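Long-range contacts in hydrogenase maturation protease (PDB 3PU6), which probably acts as an endopeptidase that matures a hydrogenase, trimming its large-subunit precursor so that the enzyme becomes active: residues Lys5-Val10 with Trp35-Gly40; Val58-Asp63 with Ile108-Ser113. All blocks are in the same frame, centred on the assembly; numbering follows the deposited sequence.

How the contacts relate
Both contacts are parallel strand pairs in one mixed beta sheet, their centres about 10 Å apart, and they follow each other along the chain, contact 1 closing before contact 2 opens. Contact 1 pairs 5-10 with 35-41, an outermost strand of the sheet; contact 2 pairs 58-66 with 106-114. Strands 5-10 and 58-66 are neighbours and weld the two contacts, with probable hydrogen bonds from Val6 N to Val58 O and from Leu8 N to Val60 O, both 2.7 Å. Helix 20-31 packs on side chains of both pairs. Four of the five strands, all parallel, thus run side by side, consistent with the three-layer alpha/beta/alpha fold of hydrogenase maturation proteases.

Contact 1 (Lys5-Val10 with Trp35-Gly40); sequences KVLLCV and WSVFFG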
loop_
_atom_site.group_PDB
_atom_site.type_symbol
_atom_site.label_atom_id
_atom_site.label_comp_id
_atom_site.label_asym_id
_atom_site.label_seq_id
_atom_site.Cartn_x
_atom_site.Cartn_y
_atom_site.Cartn_z
ATOM N N LYS A 5 5.012 -7.185 -10.504
ATOM C CA LYS A 5 4.909 -6.171 -9.465
ATOM C C LYS A 5 3.466 -5.899 -9.027
ATOM O O LYS A 5 2.647 -5.435 -9.818
ATOM C CB LYS A 5 5.525 -4.887 -9.974
ATOM C CG LYS A 5 6.936 -5.059 -10.494
ATOM C CD LYS A 5 7.374 -3.813 -11.250
ATOM C CE LYS A 5 7.906 -4.200 -12.588
ATOM N NZ LYS A 5 7.362 -3.271 -13.600
ATOM N N VAL A 6 3.170 -6.184 -7.758
ATOM C CA VAL A 6 1.828 -5.993 -7.190
ATOM C C VAL A 6 1.783 -4.884 -6.147
ATOM O O VAL A 6 2.680 -4.760 -5.320
ATOM C CB VAL A 6 1.294 -7.278 -6.496
ATOM C CG1 VAL A 6 0.017 -6.978 -5.724
ATOM C CG2 VAL A 6 1.059 -8.377 -7.496
ATOM N N LEU A 7 0.723 -4.091 -6.191
ATOM C CA LEU A 7 0.450 -3.100 -5.161
ATOM C C LEU A 7 -0.861 -3.439 -4.461
ATOM O O LEU A 7 -1.928 -3.326 -5.068
ATOM C CB LEU A 7 0.363 -1.696 -5.773
ATOM C CG LEU A 7 -0.114 -0.576 -4.839
ATOM C CD1 LEU A 7 0.673 -0.587 -3.518
ATOM C CD2 LEU A 7 -0.033 0.793 -5.533
ATOM N N LEU A 8 -0.772 -3.854 -3.195
ATOM C CA LEU A 8 -1.954 -4.165 -2.384
ATOM C C LEU A 8 -2.419 -2.965 -1.565
ATOM O O LEU A 8 -1.769 -2.581 -0.607
ATOM C CB LEU A 8 -1.704 -5.369 -1.456
ATOM C CG LEU A 8 -2.834 -5.778 -0.478
ATOM C CD1 LEU A 8 -4.135 -6.133 -1.184
ATOM C CD2 LEU A 8 -2.420 -6.923 0.456
ATOM N N CYS A 9 -3.555 -2.385 -1.931
ATOM C CA CYS A 9 -4.037 -1.198 -1.239
ATOM C C CYS A 9 -5.020 -1.550 -0.142
ATOM O O CYS A 9 -6.035 -2.202 -0.393
ATOM C CB CYS A 9 -4.685 -0.217 -2.195
ATOM S SG CYS A 9 -3.681 0.098 -3.593
ATOM N N VAL A 10 -4.692 -1.091 1.070
ATOM C CA VAL A 10 -5.463 -1.327 2.284
ATOM C C VAL A 10 -6.089 -0.003 2.754
ATOM O O VAL A 10 -5.523 1.067 2.528
ATOM C CB VAL A 10 -4.553 -1.922 3.393
ATOM C CG1 VAL A 10 -5.318 -2.125 4.698
ATOM C CG2 VAL A 10 -3.933 -3.223 2.929
ATOM N N TRP A 35 2.162 -2.553 -13.382
ATOM C CA TRP A 35 1.774 -2.904 -12.023
ATOM C C TRP A 35 0.343 -3.421 -12.028
ATOM O O TRP A 35 -0.557 -2.782 -12.591
ATOM C CB TRP A 35 1.861 -1.676 -11.108
ATOM C CG TRP A 35 3.246 -1.308 -10.754
ATOM C CD1 TRP A 35 4.163 -0.684 -11.553
ATOM C CD2 TRP A 35 3.895 -1.551 -9.506
ATOM N NE1 TRP A 35 5.349 -0.526 -10.876
ATOM C CE2 TRP A 35 5.212 -1.048 -9.617
ATOM C CE3 TRP A 35 3.499 -2.146 -8.311
ATOM C CZ2 TRP A 35 6.125 -1.119 -8.575
ATOM C CZ3 TRP A 35 4.407 -2.220 -7.283
ATOM C CH2 TRP A 35 5.707 -1.714 -7.420
ATOM N N SER A 36 0.122 -4.574 -11.414
ATOM C CA SER A 36 -1.246 -4.971 -11.142
ATOM C C SER A 36 -1.600 -4.571 -9.708
ATOM O O SER A 36 -0.883 -4.896 -8.767
ATOM C CB SER A 36 -1.464 -6.457 -11.411
ATOM O OG SER A 36 -0.794 -7.250 -10.471
ATOM N N VAL A 37 -2.693 -3.827 -9.572
ATOM C CA VAL A 37 -3.138 -3.273 -8.304
ATOM C C VAL A 37 -4.277 -4.096 -7.714
ATOM O O VAL A 37 -5.285 -4.341 -8.371
ATOM C CB VAL A 37 -3.614 -1.814 -8.466
ATOM C CG1 VAL A 37 -3.928 -1.199 -7.119
ATOM C CG2 VAL A 37 -2.566 -0.994 -9.162
ATOM N N PHE A 38 -4.107 -4.518 -6.468
ATOM C CA PHE A 38 -5.140 -5.255 -5.757
ATOM C C PHE A 38 -5.721 -4.428 -4.626
ATOM O O PHE A 38 -5.025 -4.104 -3.677
ATOM C CB PHE A 38 -4.562 -6.542 -5.189
ATOM C CG PHE A 38 -4.199 -7.538 -6.227
ATOM C CD1 PHE A 38 -4.432 -7.269 -7.567
ATOM C CD2 PHE A 38 -3.664 -8.761 -5.874
ATOM C CE1 PHE A 38 -4.123 -8.192 -8.539
ATOM C CE2 PHE A 38 -3.348 -9.696 -6.847
ATOM C CZ PHE A 38 -3.583 -9.409 -8.181
ATOM N N PHE A 39 -6.997 -4.089 -4.729
ATOM C CA PHE A 39 -7.681 -3.382 -3.653
ATOM C C PHE A 39 -8.191 -4.327 -2.592
ATOM O O PHE A 39 -9.118 -5.083 -2.814
ATOM C CB PHE A 39 -8.821 -2.544 -4.208
ATOM C CG PHE A 39 -8.367 -1.519 -5.186
ATOM C CD1 PHE A 39 -8.188 -1.853 -6.521
ATOM C CD2 PHE A 39 -8.084 -0.222 -4.772
ATOM C CE1 PHE A 39 -7.760 -0.908 -7.434
ATOM C CE2 PHE A 39 -7.644 0.728 -5.681
ATOM C CZ PHE A 39 -7.482 0.385 -7.014
ATOM N N GLY A 40 -7.577 -4.284 -1.428
ATOM C CA GLY A 40 -7.975 -5.179 -0.374
ATOM C C GLY A 40 -8.966 -4.470 0.511
ATOM O O GLY A 40 -9.612 -5.089 1.347
#
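Trp35 turns its CG anti to its own carbonyl carbon (chi1 -75°), which carries the indole beneath Lys5 CB, while chi1 of Lys5 (-53°) directs its CG, and so CD, along the ring to lie 3.9 Å from Trp35 NE1; the two side chains cross at about a right angle. Lys5 CB sits 3.7 Å from the centroid of the six-membered ring of Trp35, a CH-pi contact almost on the ring normal. At the indole's edge Trp35 CZ3 lies 3.6 Å from Val6 O, with Leu7 N in the ring plane. The lysine's amino end goes on to a salt bridge with Glu34. With an alanine in place of Trp35, the apolar stem of Lys5 would probably lose the flat ring beneath it and a gap would open beside Leu7. On the same face Cys9 SG rests on Val37 CG1 (3.8 Å), and helix 20-31 lies against Leu7, Trp35 and Val37 through Val28. On the other face Val6 CG1 stands over the Phe38 ring, 4.1 Å from CD2, and Leu8 CD1 meets Phe38 CB at 4.0 Å. Five backbone bonds stitch the strands, from Ser36 N to Lys5 O through to Gly40 N to Cys9 O (2.8 Å). Two parallel strands joined through helix 20-31 make a beta-alpha-beta unit, with 35-41 at the sheet edge.

Contact 2 (Val58-Asp63 with Ile108-Ser113); sequences VIVVAD and IFLGIS
Val60 and Ile108 cross at a slant on one face of the sheet, and the forked valine fills the notch between two side chains of 108-113. Its CG2 touches Ile108 CB at 4.1 Å, while CG1, anti to the backbone N (chi1 171°), reaches forward to Leu110 CB at 4.2 Å. Ile108 in turn sends CD1 back to Val58 CG1 (4.1 Å), so it touches Val58 with its tip and Val60 with its CB. Farther on, the small Ala62 presents only a methyl to Leu110 CB; Ala21 and Leu24 of helix 20-31 come down onto that low spot, and helix 128-147 meets Val60 and Ile108 through Leu144. The other face is ruled by Phe109. Its phenyl leans toward 58-63 because chi1 is -178°, CG lying opposite the backbone nitrogen: CD1 comes 3.6 Å from Val61 O and 4.0 Å from Val61 CG1, and CE1 lies 4.3 Å from Asp63 CB. At Gly111 a beta carbon would probably crowd this ring near CE2. Beneath the side chains five backbone bonds, from Ile108 N to Ile59 O (2.8 Å) to Ile112 N to Asp63 O (3.0 Å), join the strands. Hydrocarbon surfaces thus make the side-chain fit, and the buried peptide groups that join these strands are satisfied by one another.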
loop_
_atom_site.group_PDB
_atom_site.type_symbol
_atom_site.label_atom_id
_atom_site.label_comp_id
_atom_site.label_asym_id
_atom_site.label_seq_id
_atom_site.Cartn_x
_atom_site.Cartn_y
_atom_site.Cartn_z
ATOM N N VAL A 58 7.462 -8.732 -6.731
ATOM C CA VAL A 58 7.400 -7.620 -5.803
ATOM C C VAL A 58 5.975 -7.321 -5.317
ATOM O O VAL A 58 5.066 -7.116 -6.111
ATOM C CB VAL A 58 7.921 -6.353 -6.471
ATOM C CG1 VAL A 58 7.833 -5.187 -5.520
ATOM C CG2 VAL A 58 9.328 -6.567 -6.938
ATOM N N ILE A 59 5.802 -7.269 -4.003
ATOM C CA ILE A 59 4.565 -6.792 -3.403
ATOM C C ILE A 59 4.814 -5.522 -2.593
ATOM O O ILE A 59 5.562 -5.515 -1.625
ATOM C CB ILE A 59 3.930 -7.829 -2.445
ATOM C CG1 ILE A 59 3.671 -9.145 -3.170
ATOM C CG2 ILE A 59 2.655 -7.267 -1.835
ATOM C CD1 ILE A 59 3.292 -10.269 -2.250
ATOM N N VAL A 60 4.179 -4.445 -3.011
ATOM C CA VAL A 60 4.083 -3.269 -2.192
ATOM C C VAL A 60 2.702 -3.262 -1.556
ATOM O O VAL A 60 1.683 -3.341 -2.252
ATOM C CB VAL A 60 4.269 -2.001 -3.019
ATOM C CG1 VAL A 60 3.952 -0.783 -2.184
ATOM C CG2 VAL A 60 5.687 -1.930 -3.538
ATOM N N VAL A 61 2.684 -3.194 -0.224
ATOM C CA VAL A 61 1.448 -3.095 0.538
ATOM C C VAL A 61 1.355 -1.684 1.092
ATOM O O VAL A 61 2.172 -1.293 1.894
ATOM C CB VAL A 61 1.361 -4.185 1.663
ATOM C CG1 VAL A 61 2.614 -4.215 2.509
ATOM C CG2 VAL A 61 0.137 -3.977 2.533
ATOM N N ALA A 62 0.377 -0.917 0.626
ATOM C CA ALA A 62 0.192 0.456 1.068
ATOM C C ALA A 62 -1.011 0.646 2.008
ATOM O O ALA A 62 -2.056 0.023 1.829
ATOM C CB ALA A 62 0.061 1.361 -0.121
ATOM N N ASP A 63 -0.854 1.530 2.996
ATOM C CA ASP A 63 -1.887 1.760 4.009
ATOM C C ASP A 63 -1.801 3.157 4.588
ATOM O O ASP A 63 -0.735 3.741 4.634
ATOM C CB ASP A 63 -1.770 0.749 5.159
ATOM C CG ASP A 63 -3.088 0.565 5.898
ATOM O OD1 ASP A 63 -4.101 1.163 5.450
ATOM O OD2 ASP A 63 -3.128 -0.180 6.913
ATOM N N ILE A 108 7.469 -5.022 0.302
ATOM C CA ILE A 108 7.762 -3.673 0.704
ATOM C C ILE A 108 6.548 -3.023 1.340
ATOM O O ILE A 108 5.465 -3.066 0.774
ATOM C CB ILE A 108 8.231 -2.853 -0.518
ATOM C CG1 ILE A 108 9.605 -3.358 -0.977
ATOM C CG2 ILE A 108 8.255 -1.367 -0.195
ATOM C CD1 ILE A 108 9.801 -3.297 -2.449
ATOM N N PHE A 109 6.730 -2.419 2.518
ATOM C CA PHE A 109 5.672 -1.621 3.150
ATOM C C PHE A 109 5.752 -0.147 2.764
ATOM O O PHE A 109 6.828 0.421 2.717
ATOM C CB PHE A 109 5.655 -1.772 4.689
ATOM C CG PHE A 109 4.542 -0.987 5.360
ATOM C CD1 PHE A 109 3.231 -1.438 5.330
ATOM C CD2 PHE A 109 4.801 0.229 5.973
ATOM C CE1 PHE A 109 2.200 -0.683 5.912
ATOM C CE2 PHE A 109 3.778 0.979 6.558
ATOM C CZ PHE A 109 2.484 0.528 6.524
ATOM N N LEU A 110 4.603 0.457 2.482
ATOM C CA LEU A 110 4.502 1.889 2.228
ATOM C C LEU A 110 3.422 2.544 3.087
ATOM O O LEU A 110 2.241 2.467 2.756
ATOM C CB LEU A 110 4.177 2.137 0.759
ATOM C CG LEU A 110 4.304 3.566 0.201
ATOM C CD1 LEU A 110 4.233 3.536 -1.305
ATOM C CD2 LEU A 110 3.256 4.515 0.751
ATOM N N GLY A 111 3.827 3.191 4.181
ATOM C CA GLY A 111 2.895 3.834 5.091
ATOM C C GLY A 111 2.718 5.306 4.792
ATOM O O GLY A 111 3.691 6.025 4.613
ATOM N N ILE A 112 1.471 5.752 4.726
ATOM C CA ILE A 112 1.150 7.138 4.436
ATOM C C ILE A 112 0.465 7.659 5.664
ATOM O O ILE A 112 -0.617 7.213 6.020
ATOM C CB ILE A 112 0.223 7.266 3.216
ATOM C CG1 ILE A 112 0.843 6.564 2.010
ATOM C CG2 ILE A 112 -0.084 8.724 2.880
ATOM C CD1 ILE A 112 -0.167 6.226 0.912
ATOM N N SER A 113 1.111 8.588 6.341
ATOM C CA SER A 113 0.596 9.028 7.617
ATOM C C SER A 113 -0.570 9.971 7.383
ATOM O O SER A 113 -0.526 10.800 6.466
ATOM C CB SER A 113 1.693 9.648 8.493
ATOM O OG SER A 113 2.234 10.822 7.924
#